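Local coordinates for HAD superfamily hydrolase (Brucella suis biovar 1, PDB 6NQ4), which probably acts as a phosphatase of the haloacid dehalogenase superfamily, with a sodium ion and a phosphate bound in its active site in this crystal, at residues C41-G45 and V46-G50; A86-L90 and L91-E95; G123-R126 and E127-I130. All blocks are in the same frame, centred on the assembly; numbering follows the deposited sequence.

Interaction 1. Residues C41-G45 and V46-G50. With NA (sodium ion), chain H; PO4 (phosphate ion), chain G.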
loop_
_atom_site.group_PDB
_atom_site.type_symbol
_atom_site.label_atom_id
_atom_site.label_comp_id
_atom_site.label_asym_id
_atom_site.label_seq_id
_atom_site.Cartn_x
_atom_site.Cartn_y
_atom_site.Cartn_z
ATOM N N CYS A 41 -9.461 4.664 -1.159
ATOM C CA CYS A 41 -9.293 4.757 0.289
ATOM C C CYS A 41 -8.192 3.827 0.785
ATOM O O CYS A 41 -8.203 2.632 0.491
ATOM C CB CYS A 41 -10.613 4.462 1.012
ATOM S SG CYS A 41 -10.566 4.800 2.802
ATOM N N ASP A 42 -7.299 4.378 1.599
ATOM C CA ASP A 42 -6.261 3.638 2.306
ATOM C C ASP A 42 -6.881 2.594 3.244
ATOM O O ASP A 42 -8.016 2.737 3.706
ATOM C CB ASP A 42 -5.545 4.705 3.145
ATOM C CG ASP A 42 -4.257 4.261 3.721
ATOM O OD1 ASP A 42 -3.690 3.277 3.220
ATOM O OD2 ASP A 42 -3.808 4.941 4.675
ATOM N N VAL A 43 -6.117 1.539 3.541
ATOM C CA VAL A 43 -6.588 0.471 4.429
ATOM C C VAL A 43 -5.940 0.539 5.822
ATOM O O VAL A 43 -6.607 0.892 6.808
ATOM C CB VAL A 43 -6.446 -0.925 3.777
ATOM C CG1 VAL A 43 -6.869 -2.030 4.763
ATOM C CG2 VAL A 43 -7.296 -1.015 2.476
ATOM N N TRP A 44 -4.647 0.224 5.936
ATOM C CA TRP A 44 -4.018 0.225 7.261
ATOM C C TRP A 44 -3.988 1.629 7.858
ATOM O O TRP A 44 -3.564 2.594 7.214
ATOM C CB TRP A 44 -2.604 -0.333 7.187
ATOM C CG TRP A 44 -2.540 -1.804 7.431
ATOM C CD1 TRP A 44 -2.204 -2.427 8.601
ATOM C CD2 TRP A 44 -2.842 -2.831 6.503
ATOM N NE1 TRP A 44 -2.241 -3.779 8.444
ATOM C CE2 TRP A 44 -2.624 -4.064 7.159
ATOM C CE3 TRP A 44 -3.241 -2.832 5.159
ATOM C CZ2 TRP A 44 -2.821 -5.297 6.531
ATOM C CZ3 TRP A 44 -3.440 -4.058 4.529
ATOM C CH2 TRP A 44 -3.227 -5.274 5.215
ATOM N N GLY A 45 -4.444 1.735 9.098
ATOM C CA GLY A 45 -4.496 2.995 9.783
ATOM C C GLY A 45 -5.749 3.788 9.540
ATOM O O GLY A 45 -5.934 4.838 10.186
ATOM N N VAL A 46 -6.601 3.346 8.614
ATOM C CA VAL A 46 -7.801 4.088 8.248
ATOM C C VAL A 46 -9.018 3.190 8.403
ATOM O O VAL A 46 -10.007 3.580 9.035
ATOM C CB VAL A 46 -7.679 4.665 6.823
ATOM C CG1 VAL A 46 -9.015 5.265 6.375
ATOM C CG2 VAL A 46 -6.555 5.717 6.769
ATOM N N VAL A 47 -8.960 1.982 7.829
ATOM C CA VAL A 47 -10.036 0.993 7.951
ATOM C C VAL A 47 -9.769 0.008 9.088
ATOM O O VAL A 47 -10.698 -0.410 9.798
ATOM C CB VAL A 47 -10.223 0.262 6.601
ATOM C CG1 VAL A 47 -11.194 -0.915 6.746
ATOM C CG2 VAL A 47 -10.682 1.237 5.524
ATOM N N HIS A 48 -8.515 -0.401 9.261
ATOM C CA HIS A 48 -8.144 -1.322 10.334
ATOM C C HIS A 48 -6.663 -1.150 10.630
ATOM O O HIS A 48 -5.951 -0.444 9.906
ATOM C CB HIS A 48 -8.535 -2.786 10.031
ATOM C CG HIS A 48 -7.726 -3.457 8.958
ATOM N ND1 HIS A 48 -6.410 -3.827 9.135
ATOM C CD2 HIS A 48 -8.078 -3.899 7.721
ATOM C CE1 HIS A 48 -5.981 -4.452 8.051
ATOM N NE2 HIS A 48 -6.974 -4.511 7.181
ATOM N N ASN A 49 -6.204 -1.773 11.728
ATOM C CA ASN A 49 -4.794 -1.700 12.115
ATOM C C ASN A 49 -4.122 -3.063 12.152
ATOM O O ASN A 49 -3.101 -3.248 12.829
ATOM C CB ASN A 49 -4.623 -0.981 13.453
ATOM C CG ASN A 49 -5.261 -1.744 14.604
ATOM O OD1 ASN A 49 -5.657 -2.903 14.466
ATOM N ND2 ASN A 49 -5.355 -1.096 15.752
ATOM N N GLY A 50 -4.660 -4.031 11.423
ATOM C CA GLY A 50 -4.110 -5.369 11.423
ATOM C C GLY A 50 -4.598 -6.248 12.547
ATOM O O GLY A 50 -4.442 -7.476 12.468
HETATM NA NA NA H . -2.051 4.024 6.094
HETATM P P PO4 G . -1.663 1.010 3.532
HETATM O O1 PO4 G . -1.809 2.199 4.480
HETATM O O2 PO4 G . -2.894 0.123 3.599
HETATM O O3 PO4 G . -0.473 0.295 4.201
HETATM O O4 PO4 G . -1.270 1.467 2.149
HETATM O O HOH W 1 -0.508 5.079 4.446
HETATM O O HOH W 2 -0.329 2.790 7.377
#
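The first motif of the HAD fold runs off strand 38-41 and at once winds into a single helical turn, the squiggle, held round V43 O. That carbonyl takes V47 N at 2.8 Å in its own plane and V46 N at 3.0 Å from above the plane; H48 N adds a weak third bond. From within the turn, G45 N bonds to H48 O (2.8 Å), part of a lone bridge between W44 and H48. G45 and G50 both sit at positive phi, where a CB would jam against the preceding carbonyl.

H48 turns its edge to the face of W44, CE1 lying 3.5 Å from W44 CE2 with the ring planes at 67°. G50 N meets H48 ND1 in the imidazole plane, fixing the ring's rotation, while V43 CG1 packs near NE2.

Facing sodium and phosphate, D42 keeps CG anti to the backbone N (chi1 -167°), which brings OD2 to the sodium at 2.4 Å; W44 O, a phosphate oxygen, two waters and D246 complete the shell. V46 CG2 rests 3.5 Å from D42 OD2. The phosphate also accepts W44 N (2.9 Å to O2), and D42 OD1 has a salt bridge to K215. A strand-end aspartate and the carbonyl two residues on, both holding the metal, are the first-motif arrangement of the HAD fold, here with W44 where phosphatases usually carry a second aspartate.

Interaction 2. Residues A86-L90 and L91-E95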
loop_
_atom_site.group_PDB
_atom_site.type_symbol
_atom_site.label_atom_id
_atom_site.label_comp_id
_atom_site.label_asym_id
_atom_site.label_seq_id
_atom_site.Cartn_x
_atom_site.Cartn_y
_atom_site.Cartn_z
ATOM N N ALA A 86 -9.622 -11.363 2.565
ATOM C CA ALA A 86 -9.868 -12.361 3.606
ATOM C C ALA A 86 -9.484 -11.828 4.979
ATOM O O ALA A 86 -10.214 -12.021 5.964
ATOM C CB ALA A 86 -9.082 -13.633 3.301
ATOM N N GLN A 87 -8.345 -11.141 5.063
ATOM C CA GLN A 87 -7.932 -10.582 6.342
ATOM C C GLN A 87 -8.924 -9.533 6.834
ATOM O O GLN A 87 -9.276 -9.517 8.025
ATOM C CB GLN A 87 -6.533 -10.005 6.231
ATOM C CG GLN A 87 -6.113 -9.305 7.492
ATOM C CD GLN A 87 -4.737 -8.737 7.340
ATOM O OE1 GLN A 87 -4.377 -8.266 6.256
ATOM N NE2 GLN A 87 -3.951 -8.755 8.423
ATOM N N MET A 88 -9.405 -8.661 5.935
ATOM C CA MET A 88 -10.417 -7.683 6.323
ATOM C C MET A 88 -11.663 -8.367 6.858
ATOM O O MET A 88 -12.254 -7.909 7.842
ATOM C CB MET A 88 -10.789 -6.805 5.127
ATOM C CG MET A 88 -9.742 -5.753 4.791
ATOM S SD MET A 88 -10.413 -4.469 3.731
ATOM C CE MET A 88 -10.857 -5.443 2.345
ATOM N N SER A 89 -12.105 -9.447 6.201
ATOM C CA SER A 89 -13.284 -10.174 6.677
ATOM C C SER A 89 -13.061 -10.725 8.078
ATOM O O SER A 89 -13.943 -10.625 8.939
ATOM C CB SER A 89 -13.643 -11.295 5.696
ATOM O OG SER A 89 -14.085 -10.727 4.482
ATOM N N LEU A 90 -11.884 -11.321 8.321
ATOM C CA LEU A 90 -11.562 -11.827 9.658
ATOM C C LEU A 90 -11.572 -10.713 10.700
ATOM O O LEU A 90 -11.942 -10.959 11.855
ATOM C CB LEU A 90 -10.210 -12.554 9.623
ATOM C CG LEU A 90 -10.318 -13.963 8.999
ATOM C CD1 LEU A 90 -8.989 -14.350 8.390
ATOM C CD2 LEU A 90 -10.697 -14.980 10.063
ATOM N N LEU A 91 -11.207 -9.485 10.305
ATOM C CA LEU A 91 -11.206 -8.331 11.199
ATOM C C LEU A 91 -12.566 -7.644 11.288
ATOM O O LEU A 91 -12.682 -6.629 11.973
ATOM C CB LEU A 91 -10.133 -7.333 10.739
ATOM C CG LEU A 91 -8.701 -7.841 10.861
ATOM C CD1 LEU A 91 -7.701 -6.867 10.250
ATOM C CD2 LEU A 91 -8.392 -8.111 12.347
ATOM N N GLY A 92 -13.599 -8.161 10.621
ATOM C CA GLY A 92 -14.939 -7.613 10.750
ATOM C C GLY A 92 -15.355 -6.579 9.724
ATOM O O GLY A 92 -16.405 -5.950 9.900
ATOM N N VAL A 93 -14.588 -6.387 8.657
ATOM C CA VAL A 93 -14.995 -5.480 7.585
ATOM C C VAL A 93 -16.005 -6.176 6.676
ATOM O O VAL A 93 -15.670 -7.184 6.031
ATOM C CB VAL A 93 -13.781 -5.008 6.776
ATOM C CG1 VAL A 93 -14.215 -3.984 5.708
ATOM C CG2 VAL A 93 -12.697 -4.462 7.704
ATOM N N PRO A 94 -17.229 -5.663 6.575
ATOM C CA PRO A 94 -18.232 -6.281 5.702
ATOM C C PRO A 94 -17.950 -5.953 4.247
ATOM O O PRO A 94 -17.417 -4.890 3.913
ATOM C CB PRO A 94 -19.536 -5.616 6.154
ATOM C CG PRO A 94 -19.115 -4.257 6.587
ATOM C CD PRO A 94 -17.743 -4.454 7.242
ATOM N N GLU A 95 -18.304 -6.895 3.368
ATOM C CA GLU A 95 -18.003 -6.680 1.957
ATOM C C GLU A 95 -18.805 -5.526 1.366
ATOM O O GLU A 95 -18.363 -4.933 0.374
ATOM C CB GLU A 95 -18.046 -7.986 1.134
ATOM C CG GLU A 95 -19.334 -8.796 1.211
ATOM C CD GLU A 95 -19.170 -10.281 0.821
ATOM O OE1 GLU A 95 -19.662 -10.675 -0.266
ATOM O OE2 GLU A 95 -18.573 -11.056 1.617
HETATM O O HOH W 3 -14.089 -7.865 3.699
HETATM O O HOH W 4 -16.636 -9.744 5.551
#
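L91, M88 and V93 close the C-terminal end of helix 81-90 in a Schellman motif. The chain reverses at G92, whose phi of 94° would press any CB against the carbonyl before it. Two backbone bonds then reach back into the last turn: V93 N to M88 O at 2.9 Å, and inside it G92 N to S89 O at 3.0 Å. Both donors stand above the plane of the carbonyl they meet. L91 N still makes an ordinary helical bond to Q87 O.

L91 carries its side chain along the helix flank. CG sits 3.3 Å from Q87 O, and CD1 runs beside the aliphatic part of Q87, 4.0 Å from its CG, the two chains pointing the same way. The amide of Q87 is occupied further out, where OE1 accepts from R79. The backbone of L91 is fixed as well, its O bonded to S53 OG.

V93 lies against M88, five residues back, its CB 3.9 Å from M88 CB. Because its CG2 is anti to the carbonyl carbon, that methyl comes over both M88 O and M88 CB. The rest of the M88 side chain packs on H48 and Y98, so this pair belongs to the buried side of the turn. On the solvent side two waters link S89 to V93: each is bonded to S89 OG and donates to V93 O, one at 2.9 Å and the other at 2.8 Å.

Interaction 3. Residues G123-R126 and E127-I130. With EDO (1,2-ethanediol), chain E.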
loop_
_atom_site.group_PDB
_atom_site.type_symbol
_atom_site.label_atom_id
_atom_site.label_comp_id
_atom_site.label_asym_id
_atom_site.label_seq_id
_atom_site.Cartn_x
_atom_site.Cartn_y
_atom_site.Cartn_z
ATOM N N GLY A 123 11.069 -12.083 2.326
ATOM C CA GLY A 123 9.749 -11.904 2.894
ATOM C C GLY A 123 9.295 -13.186 3.559
ATOM O O GLY A 123 9.979 -14.214 3.527
ATOM N N CYS A 124 8.102 -13.120 4.137
ATOM C CA CYS A 124 7.624 -14.274 4.887
ATOM C C CYS A 124 7.022 -15.332 3.958
ATOM O O CYS A 124 6.885 -15.137 2.744
ATOM C CB CYS A 124 6.649 -13.838 5.979
ATOM S SG CYS A 124 5.087 -13.246 5.344
ATOM N N GLU A 125 6.659 -16.477 4.549
ATOM C CA GLU A 125 6.076 -17.571 3.775
ATOM C C GLU A 125 4.724 -17.193 3.178
ATOM O O GLU A 125 4.435 -17.528 2.026
ATOM C CB GLU A 125 5.935 -18.803 4.657
ATOM C CG GLU A 125 5.562 -20.042 3.885
ATOM C CD GLU A 125 5.473 -21.261 4.768
ATOM O OE1 GLU A 125 4.542 -22.062 4.566
ATOM O OE2 GLU A 125 6.329 -21.411 5.668
ATOM N N ARG A 126 3.881 -16.493 3.937
ATOM C CA ARG A 126 2.563 -16.146 3.416
ATOM C C ARG A 126 2.689 -15.258 2.186
ATOM O O ARG A 126 1.892 -15.359 1.240
ATOM C CB ARG A 126 1.737 -15.468 4.510
ATOM C CG ARG A 126 0.416 -14.885 4.043
ATOM C CD ARG A 126 -0.460 -15.932 3.358
ATOM N NE ARG A 126 -1.739 -15.332 2.999
ATOM C CZ ARG A 126 -2.537 -15.755 2.026
ATOM N NH1 ARG A 126 -2.197 -16.803 1.269
ATOM N NH2 ARG A 126 -3.665 -15.102 1.809
ATOM N N GLU A 127 3.690 -14.384 2.179
ATOM C CA GLU A 127 3.888 -13.451 1.079
ATOM C C GLU A 127 4.322 -14.126 -0.219
ATOM O O GLU A 127 4.350 -13.454 -1.254
ATOM C CB GLU A 127 4.857 -12.342 1.518
ATOM C CG GLU A 127 4.179 -11.266 2.390
ATOM C CD GLU A 127 5.148 -10.425 3.228
ATOM O OE1 GLU A 127 6.384 -10.637 3.178
ATOM O OE2 GLU A 127 4.644 -9.546 3.958
ATOM N N LEU A 128 4.633 -15.425 -0.200
ATOM C CA LEU A 128 4.855 -16.161 -1.452
ATOM C C LEU A 128 3.619 -16.193 -2.354
ATOM O O LEU A 128 3.735 -16.536 -3.541
ATOM C CB LEU A 128 5.286 -17.603 -1.157
ATOM C CG LEU A 128 6.611 -17.773 -0.411
ATOM C CD1 LEU A 128 6.806 -19.261 -0.074
ATOM C CD2 LEU A 128 7.750 -17.242 -1.249
ATOM N N ALA A 129 2.441 -15.851 -1.829
ATOM C CA ALA A 129 1.237 -15.777 -2.651
ATOM C C ALA A 129 1.387 -14.840 -3.854
ATOM O O ALA A 129 0.699 -15.035 -4.870
ATOM C CB ALA A 129 0.053 -15.364 -1.772
ATOM N N ILE A 130 2.279 -13.847 -3.774
ATOM C CA ILE A 130 2.469 -12.903 -4.872
ATOM C C ILE A 130 2.945 -13.586 -6.155
ATOM O O ILE A 130 2.737 -13.050 -7.251
ATOM C CB ILE A 130 3.438 -11.770 -4.431
ATOM C CG1 ILE A 130 3.326 -10.546 -5.355
ATOM C CG2 ILE A 130 4.878 -12.306 -4.336
ATOM C CD1 ILE A 130 4.108 -9.326 -4.855
HETATM C C1 EDO E . 4.175 -7.123 6.192
HETATM O O1 EDO E . 5.350 -7.284 5.393
HETATM C C2 EDO E . 4.180 -5.736 6.815
HETATM O O2 EDO E . 4.003 -4.765 5.786
#
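E127 folds back over C124 and can be traced outward. Its CB faces C124 O at 3.7 Å. CG, anti to the carbonyl carbon (chi1 -79°), starts an extended chain; both CG and CD lie against the sulfur, CD 3.5 Å from C124 SG. At the tip OE1 accepts C124 N at 3.2 Å, the N-H pointing nearly straight at it (161°) but from above the carboxylate plane; T150 OG1 is bonded to the same oxygen. OE2 takes O1 of an ethanediol molecule at 2.8 Å.

In return E127 N makes weak hydrogen bonds to C124 SG and to C124 O. This two-way exchange resembles a capping box, here at the head of a 3-10 turn that leaves strand 118-122 in the second parallel sheet, the one expected to form the cap domain of this HAD protein. L128 N to E125 O (3.1 Å) and A129 N to R126 O (3.2 Å) continue the turn, each donor above the carbonyl plane. G123 CA lies beyond E127 OE1, near the carboxylate plane and 3.6 Å from that oxygen, where a CB would clash. Farther round, the R126 chain bends at chi2 and brings NH1 to within 4.0 Å of A129 CB.

Overall arrangement
Interactions 1 and 2 touch, their centres 12 Å apart: W44 CZ2 meets Q87 OE1 at 3.4 Å, and H48 CD2 meets M88 CG at 3.8 Å. The end of helix 81-90 therefore backs the first-motif loop, although the M88 side chain remains about 12 Å from the sodium. Interaction 3 belongs to the second sheet; its centre is about 20 Å from each of the others, and its nearest atoms are about 9 Å from interaction 1 and 6 Å from interaction 2. P78 and R79 span that gap: R79 contacts W44, Q87 and R126, and P78 contacts E127. They follow closely on T75 and N76, which bind the phosphate.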